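Local coordinates for protein ABC transporter (Thermotoga maritima, PDB 1JI0) that binds ATP and probably hydrolyses it to drive branched-chain amino acid transport, as the nucleotide-binding component of an ABC transporter, at residues 47-52 against 162-167; 158-163 against 189-194. One frame throughout, in Å; residues are numbered along the deposited sequence.

Contact 1 (47-52 against 162-167). With ATP (adenosine-5'-triphosphate), chain B.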
loop_
_atom_site.group_PDB
_atom_site.type_symbol
_atom_site.label_atom_id
_atom_site.label_comp_id
_atom_site.label_asym_id
_atom_site.label_seq_id
_atom_site.Cartn_x
_atom_site.Cartn_y
_atom_site.Cartn_z
ATOM N N THR A 47 -5.751 -1.709 -10.223
ATOM C CA THR A 47 -5.781 -0.730 -11.295
ATOM C C THR A 47 -5.695 0.667 -10.682
ATOM O O THR A 47 -4.970 1.523 -11.182
ATOM C CB THR A 47 -7.068 -0.866 -12.133
ATOM O OG1 THR A 47 -7.101 -2.163 -12.740
ATOM C CG2 THR A 47 -7.114 0.193 -13.240
ATOM N N THR A 48 -6.413 0.888 -9.582
ATOM C CA THR A 48 -6.382 2.189 -8.925
ATOM C C THR A 48 -4.963 2.546 -8.511
ATOM O O THR A 48 -4.496 3.652 -8.791
ATOM C CB THR A 48 -7.305 2.223 -7.692
ATOM O OG1 THR A 48 -8.657 2.017 -8.118
ATOM C CG2 THR A 48 -7.206 3.568 -6.973
ATOM N N LEU A 49 -4.272 1.610 -7.864
ATOM C CA LEU A 49 -2.901 1.850 -7.423
ATOM C C LEU A 49 -1.963 2.028 -8.612
ATOM O O LEU A 49 -1.019 2.826 -8.557
ATOM C CB LEU A 49 -2.384 0.689 -6.569
ATOM C CG LEU A 49 -3.062 0.350 -5.242
ATOM C CD1 LEU A 49 -2.264 -0.740 -4.552
ATOM C CD2 LEU A 49 -3.131 1.571 -4.346
ATOM N N SER A 50 -2.209 1.267 -9.677
ATOM C CA SER A 50 -1.382 1.351 -10.875
ATOM C C SER A 50 -1.532 2.722 -11.510
ATOM O O SER A 50 -0.547 3.323 -11.930
ATOM C CB SER A 50 -1.778 0.268 -11.883
ATOM O OG SER A 50 -1.385 -1.019 -11.420
ATOM N N ALA A 51 -2.766 3.214 -11.581
ATOM C CA ALA A 51 -3.021 4.523 -12.161
ATOM C C ALA A 51 -2.254 5.563 -11.349
ATOM O O ALA A 51 -1.512 6.379 -11.903
ATOM C CB ALA A 51 -4.509 4.821 -12.146
ATOM N N ILE A 52 -2.414 5.518 -10.030
ATOM C CA ILE A 52 -1.731 6.459 -9.150
ATOM C C ILE A 52 -0.224 6.432 -9.382
ATOM O O ILE A 52 0.424 7.482 -9.406
ATOM C CB ILE A 52 -2.019 6.145 -7.656
ATOM C CG1 ILE A 52 -3.493 6.426 -7.336
ATOM C CG2 ILE A 52 -1.117 6.986 -6.767
ATOM C CD1 ILE A 52 -3.952 5.882 -5.981
HETATM N N MSE A 162 2.096 2.688 -0.448
HETATM C CA MSE A 162 0.949 1.984 -1.012
HETATM C C MSE A 162 1.258 0.492 -0.977
HETATM O O MSE A 162 2.386 0.081 -1.256
HETATM C CB MSE A 162 0.688 2.437 -2.451
HETATM C CG MSE A 162 0.483 3.948 -2.590
HETATM SE SE MSE A 162 -0.280 4.498 -4.266
HETATM C CE MSE A 162 -2.129 4.422 -3.796
HETATM N N MSE A 163 0.259 -0.314 -0.624
HETATM C CA MSE A 163 0.444 -1.756 -0.525
HETATM C C MSE A 163 -0.744 -2.480 -1.148
HETATM O O MSE A 163 -1.899 -2.193 -0.822
HETATM C CB MSE A 163 0.593 -2.157 0.944
HETATM C CG MSE A 163 1.667 -1.391 1.703
HETATM SE SE MSE A 163 1.789 -1.935 3.583
HETATM C CE MSE A 163 1.500 -0.239 4.419
ATOM N N ASP A 164 -0.459 -3.415 -2.048
ATOM C CA ASP A 164 -1.508 -4.165 -2.725
ATOM C C ASP A 164 -1.585 -5.569 -2.146
ATOM O O ASP A 164 -0.685 -6.392 -2.349
ATOM C CB ASP A 164 -1.233 -4.229 -4.238
ATOM C CG ASP A 164 -2.443 -4.692 -5.038
ATOM O OD1 ASP A 164 -3.482 -5.038 -4.438
ATOM O OD2 ASP A 164 -2.365 -4.712 -6.280
ATOM N N GLU A 165 -2.669 -5.820 -1.415
ATOM C CA GLU A 165 -2.938 -7.098 -0.770
ATOM C C GLU A 165 -1.728 -7.683 -0.061
ATOM O O GLU A 165 -1.270 -8.770 -0.395
ATOM C CB GLU A 165 -3.477 -8.090 -1.794
ATOM C CG GLU A 165 -4.584 -7.494 -2.630
ATOM C CD GLU A 165 -5.711 -8.453 -2.853
ATOM O OE1 GLU A 165 -6.110 -9.122 -1.877
ATOM O OE2 GLU A 165 -6.207 -8.539 -3.997
ATOM N N PRO A 166 -1.213 -6.972 0.950
ATOM C CA PRO A 166 -0.051 -7.374 1.751
ATOM C C PRO A 166 -0.225 -8.722 2.462
ATOM O O PRO A 166 0.761 -9.395 2.770
ATOM C CB PRO A 166 0.087 -6.241 2.771
ATOM C CG PRO A 166 -0.627 -5.089 2.132
ATOM C CD PRO A 166 -1.797 -5.723 1.464
ATOM N N SER A 167 -1.470 -9.116 2.722
ATOM C CA SER A 167 -1.718 -10.370 3.430
ATOM C C SER A 167 -2.207 -11.519 2.563
ATOM O O SER A 167 -2.513 -12.596 3.081
ATOM C CB SER A 167 -2.739 -10.141 4.546
ATOM O OG SER A 167 -4.019 -9.930 3.985
HETATM P PG ATP B . -5.879 -7.581 -7.566
HETATM O O1G ATP B . -5.813 -8.990 -7.137
HETATM O O2G ATP B . -5.696 -6.592 -6.482
HETATM O O3G ATP B . -5.131 -7.320 -8.848
HETATM P PB ATP B . -8.269 -6.014 -8.266
HETATM O O1B ATP B . -9.681 -6.169 -7.794
HETATM O O2B ATP B . -7.500 -4.880 -7.785
HETATM O O3B ATP B . -7.446 -7.377 -7.910
HETATM P PA ATP B . -7.801 -5.247 -11.062
HETATM O O1A ATP B . -6.335 -5.336 -11.140
HETATM O O2A ATP B . -8.421 -3.899 -11.143
HETATM O O3A ATP B . -8.325 -6.092 -9.809
HETATM O "O5'" ATP B . -8.388 -6.155 -12.190
HETATM C "C5'" ATP B . -9.801 -6.315 -12.351
HETATM C "C4'" ATP B . -10.311 -5.590 -13.544
HETATM O "O4'" ATP B . -9.734 -6.233 -14.717
HETATM C "C3'" ATP B . -11.803 -5.736 -13.711
HETATM O "O3'" ATP B . -12.387 -4.444 -13.968
HETATM C "C2'" ATP B . -11.945 -6.692 -14.860
HETATM O "O2'" ATP B . -13.129 -6.510 -15.629
HETATM C "C1'" ATP B . -10.738 -6.303 -15.730
HETATM N N9 ATP B . -10.313 -7.298 -16.788
HETATM C C8 ATP B . -9.029 -7.623 -17.178
HETATM N N7 ATP B . -8.941 -8.511 -18.129
HETATM C C5 ATP B . -10.270 -8.805 -18.398
HETATM C C6 ATP B . -10.889 -9.693 -19.331
HETATM N N6 ATP B . -10.160 -10.430 -20.151
HETATM N N1 ATP B . -12.249 -9.770 -19.368
HETATM C C2 ATP B . -12.973 -9.015 -18.531
HETATM N N3 ATP B . -12.520 -8.139 -17.607
HETATM C C4 ATP B . -11.128 -8.080 -17.592
#

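Contact 2 (158-163 against 189-194)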
loop_
_atom_site.group_PDB
_atom_site.type_symbol
_atom_site.label_atom_id
_atom_site.label_comp_id
_atom_site.label_asym_id
_atom_site.label_seq_id
_atom_site.Cartn_x
_atom_site.Cartn_y
_atom_site.Cartn_z
ATOM N N PRO A 158 9.292 6.612 2.371
ATOM C CA PRO A 158 8.150 7.000 1.532
ATOM C C PRO A 158 7.312 8.144 2.086
ATOM O O PRO A 158 7.121 8.255 3.296
ATOM C CB PRO A 158 7.324 5.711 1.439
ATOM C CG PRO A 158 8.276 4.618 1.868
ATOM C CD PRO A 158 9.081 5.270 2.935
ATOM N N LYS A 159 6.819 8.999 1.199
ATOM C CA LYS A 159 5.956 10.091 1.621
ATOM C C LYS A 159 4.547 9.508 1.606
ATOM O O LYS A 159 3.630 10.019 2.252
ATOM C CB LYS A 159 6.062 11.276 0.657
ATOM C CG LYS A 159 7.369 12.047 0.791
ATOM C CD LYS A 159 7.386 13.277 -0.091
ATOM C CE LYS A 159 8.683 14.057 0.086
ATOM N NZ LYS A 159 8.654 15.333 -0.692
ATOM N N LEU A 160 4.395 8.421 0.856
ATOM C CA LEU A 160 3.130 7.708 0.742
ATOM C C LEU A 160 3.462 6.243 0.486
ATOM O O LEU A 160 4.086 5.908 -0.528
ATOM C CB LEU A 160 2.307 8.254 -0.424
ATOM C CG LEU A 160 0.794 7.992 -0.495
ATOM C CD1 LEU A 160 0.463 7.455 -1.863
ATOM C CD2 LEU A 160 0.327 7.026 0.588
ATOM N N LEU A 161 3.064 5.369 1.404
ATOM C CA LEU A 161 3.328 3.939 1.233
ATOM C C LEU A 161 2.054 3.247 0.760
ATOM O O LEU A 161 1.040 3.241 1.472
ATOM C CB LEU A 161 3.806 3.320 2.551
ATOM C CG LEU A 161 4.021 1.799 2.611
ATOM C CD1 LEU A 161 5.098 1.378 1.620
ATOM C CD2 LEU A 161 4.431 1.389 4.029
HETATM N N MSE A 162 2.096 2.688 -0.448
HETATM C CA MSE A 162 0.949 1.984 -1.012
HETATM C C MSE A 162 1.258 0.492 -0.977
HETATM O O MSE A 162 2.386 0.081 -1.256
HETATM C CB MSE A 162 0.688 2.437 -2.451
HETATM C CG MSE A 162 0.483 3.948 -2.590
HETATM SE SE MSE A 162 -0.280 4.498 -4.266
HETATM C CE MSE A 162 -2.129 4.422 -3.796
HETATM N N MSE A 163 0.259 -0.314 -0.624
HETATM C CA MSE A 163 0.444 -1.756 -0.525
HETATM C C MSE A 163 -0.744 -2.480 -1.148
HETATM O O MSE A 163 -1.899 -2.193 -0.822
HETATM C CB MSE A 163 0.593 -2.157 0.944
HETATM C CG MSE A 163 1.667 -1.391 1.703
HETATM SE SE MSE A 163 1.789 -1.935 3.583
HETATM C CE MSE A 163 1.500 -0.239 4.419
ATOM N N GLY A 189 4.294 7.708 11.802
ATOM C CA GLY A 189 3.945 8.853 10.977
ATOM C C GLY A 189 3.701 8.613 9.498
ATOM O O GLY A 189 3.166 9.475 8.803
ATOM N N THR A 190 4.072 7.442 9.012
ATOM C CA THR A 190 3.911 7.118 7.604
ATOM C C THR A 190 2.457 7.028 7.127
ATOM O O THR A 190 1.638 6.334 7.719
ATOM C CB THR A 190 4.637 5.803 7.295
ATOM O OG1 THR A 190 5.997 5.908 7.737
ATOM C CG2 THR A 190 4.625 5.513 5.815
ATOM N N THR A 191 2.151 7.741 6.049
ATOM C CA THR A 191 0.817 7.739 5.463
ATOM C C THR A 191 0.728 6.502 4.586
ATOM O O THR A 191 1.628 6.240 3.785
ATOM C CB THR A 191 0.596 8.995 4.603
ATOM O OG1 THR A 191 0.828 10.156 5.406
ATOM C CG2 THR A 191 -0.825 9.031 4.061
ATOM N N ILE A 192 -0.349 5.744 4.738
ATOM C CA ILE A 192 -0.530 4.504 3.993
ATOM C C ILE A 192 -1.843 4.375 3.231
ATOM O O ILE A 192 -2.898 4.776 3.729
ATOM C CB ILE A 192 -0.443 3.287 4.961
ATOM C CG1 ILE A 192 0.938 3.234 5.605
ATOM C CG2 ILE A 192 -0.760 1.983 4.218
ATOM C CD1 ILE A 192 1.063 2.202 6.718
ATOM N N LEU A 193 -1.766 3.819 2.020
ATOM C CA LEU A 193 -2.948 3.534 1.206
ATOM C C LEU A 193 -2.874 2.018 1.046
ATOM O O LEU A 193 -1.994 1.488 0.365
ATOM C CB LEU A 193 -2.915 4.231 -0.165
ATOM C CG LEU A 193 -4.185 3.978 -1.006
ATOM C CD1 LEU A 193 -5.415 4.141 -0.150
ATOM C CD2 LEU A 193 -4.288 4.948 -2.157
ATOM N N LEU A 194 -3.798 1.329 1.706
ATOM C CA LEU A 194 -3.841 -0.120 1.726
ATOM C C LEU A 194 -4.998 -0.709 0.931
ATOM O O LEU A 194 -6.162 -0.410 1.203
ATOM C CB LEU A 194 -3.937 -0.575 3.190
ATOM C CG LEU A 194 -4.118 -2.046 3.555
ATOM C CD1 LEU A 194 -2.824 -2.814 3.251
ATOM C CD2 LEU A 194 -4.466 -2.162 5.035
HETATM O O HOH W 1 4.707 8.654 4.906
#

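Contact 1 (47-52 against 162-167)
Leu49 and Met162 bring their CA atoms to 7.5 Å where helix 47-52 passes strand 162-164, the two axes running roughly antiparallel at 145° and closest at 9.6 Å. This is the nucleotide site of a P-loop ATPase: the helix that follows the Walker A loop lies over the Walker B strand, which ends at Asp164, with Glu165 the first residue of the loop after it. The packing is apolar and buried. Met162, a selenomethionine, extends toward the helix, and its SE lies 3.6 Å from Ile52 CG2. A bend at chi3 turns the methyl toward Leu49 and Ile52, although the modelled CE is too close to both for its exact place to be trusted. Leu49 and Met162 lie alongside each other, pointing opposite ways, and the leucine divides its two methyls: CD2 faces the selenium side chain, while CD1 rests 3.7 Å from Asp164 CB. The carboxylate of Asp164, with CG anti to the backbone N (chi1 -166°), is carried beyond the leucine toward the triphosphate, where OD2 is hydrogen-bonded to Thr46 OG1 and OD1 lies 3.4 Å from ATP O2G. Glu165 also approaches the gamma-phosphate, bringing its OE2 to 3.2 Å from ATP O1G. Two residues before Leu49 the helix grips the nucleotide directly: Thr47 OG1 donates a hydrogen bond of 2.7 Å to ATP O2A on the alpha-phosphate.

Contact 2 (158-163 against 189-194)
Thr190 sets its CG2 methyl 4.0 Å from Leu161 CB, directly after Gly189, whose positive phi closes helix 172-187 in a Schellman motif. At Thr191 the backbone joins segment 158-163: its N donates to a water 2.9 Å away, which passes hydrogen bonds on to Pro158 O and, weakly, to Lys159 O, while its O accepts an almost straight bond (178°) from Leu161 N at 2.9 Å. The Thr191 hydroxyl turns to Gly32 N instead. Ile192 pairs with Leu161 and makes a CA-H...O contact, with 3.2 Å between Ile192 CA and Leu161 O. These neighbouring parallel strands, 13° apart in direction, are the two ends of a beta-alpha-beta crossover connected by helix 172-187. Ile192 CG1, anti to the carbonyl carbon, packs 4.2 Å from Leu161 CB; Met163 CE also approaches this isoleucine, but is modelled too close to be placed exactly. Cutting Ile192 back to an alanine would probably open a gap beside Leu161 CB. Leu193 is bonded through both backbone polar atoms, its N to Leu161 O at 2.9 Å and its O from Met163 N at 3.0 Å. Its side chain runs alongside that of Met162 on the sheet face covered by helix 45-52, although Met162 CE clashes with Leu193 CD2 in the model. Leu194 returns to the other face, where Phe179 and Ile182 pack on it and its CD1 lies 4.2 Å from Met163 CB.

From the N terminus, the chain leaves strand 34-38 through the phosphate-binding loop into helix 45-52, and contact 1 closes a long excursion when strand 160-164 returns beneath that helix. Contact 2 closes a much shorter loop, from the same strand through helix 172-187 to strand 192-196. The second closure begins on the strand where the first ends, sharing Met162 and Met163; neither is nested in the other. Their centres are 11 Å apart, and they also touch directly, since Ile52 and Leu49 reach Leu193 while Pro166 packs on Leu194. Strand 160-164 thus packs against helix 45-52 on one face while pairing edge to edge with strand 192-196.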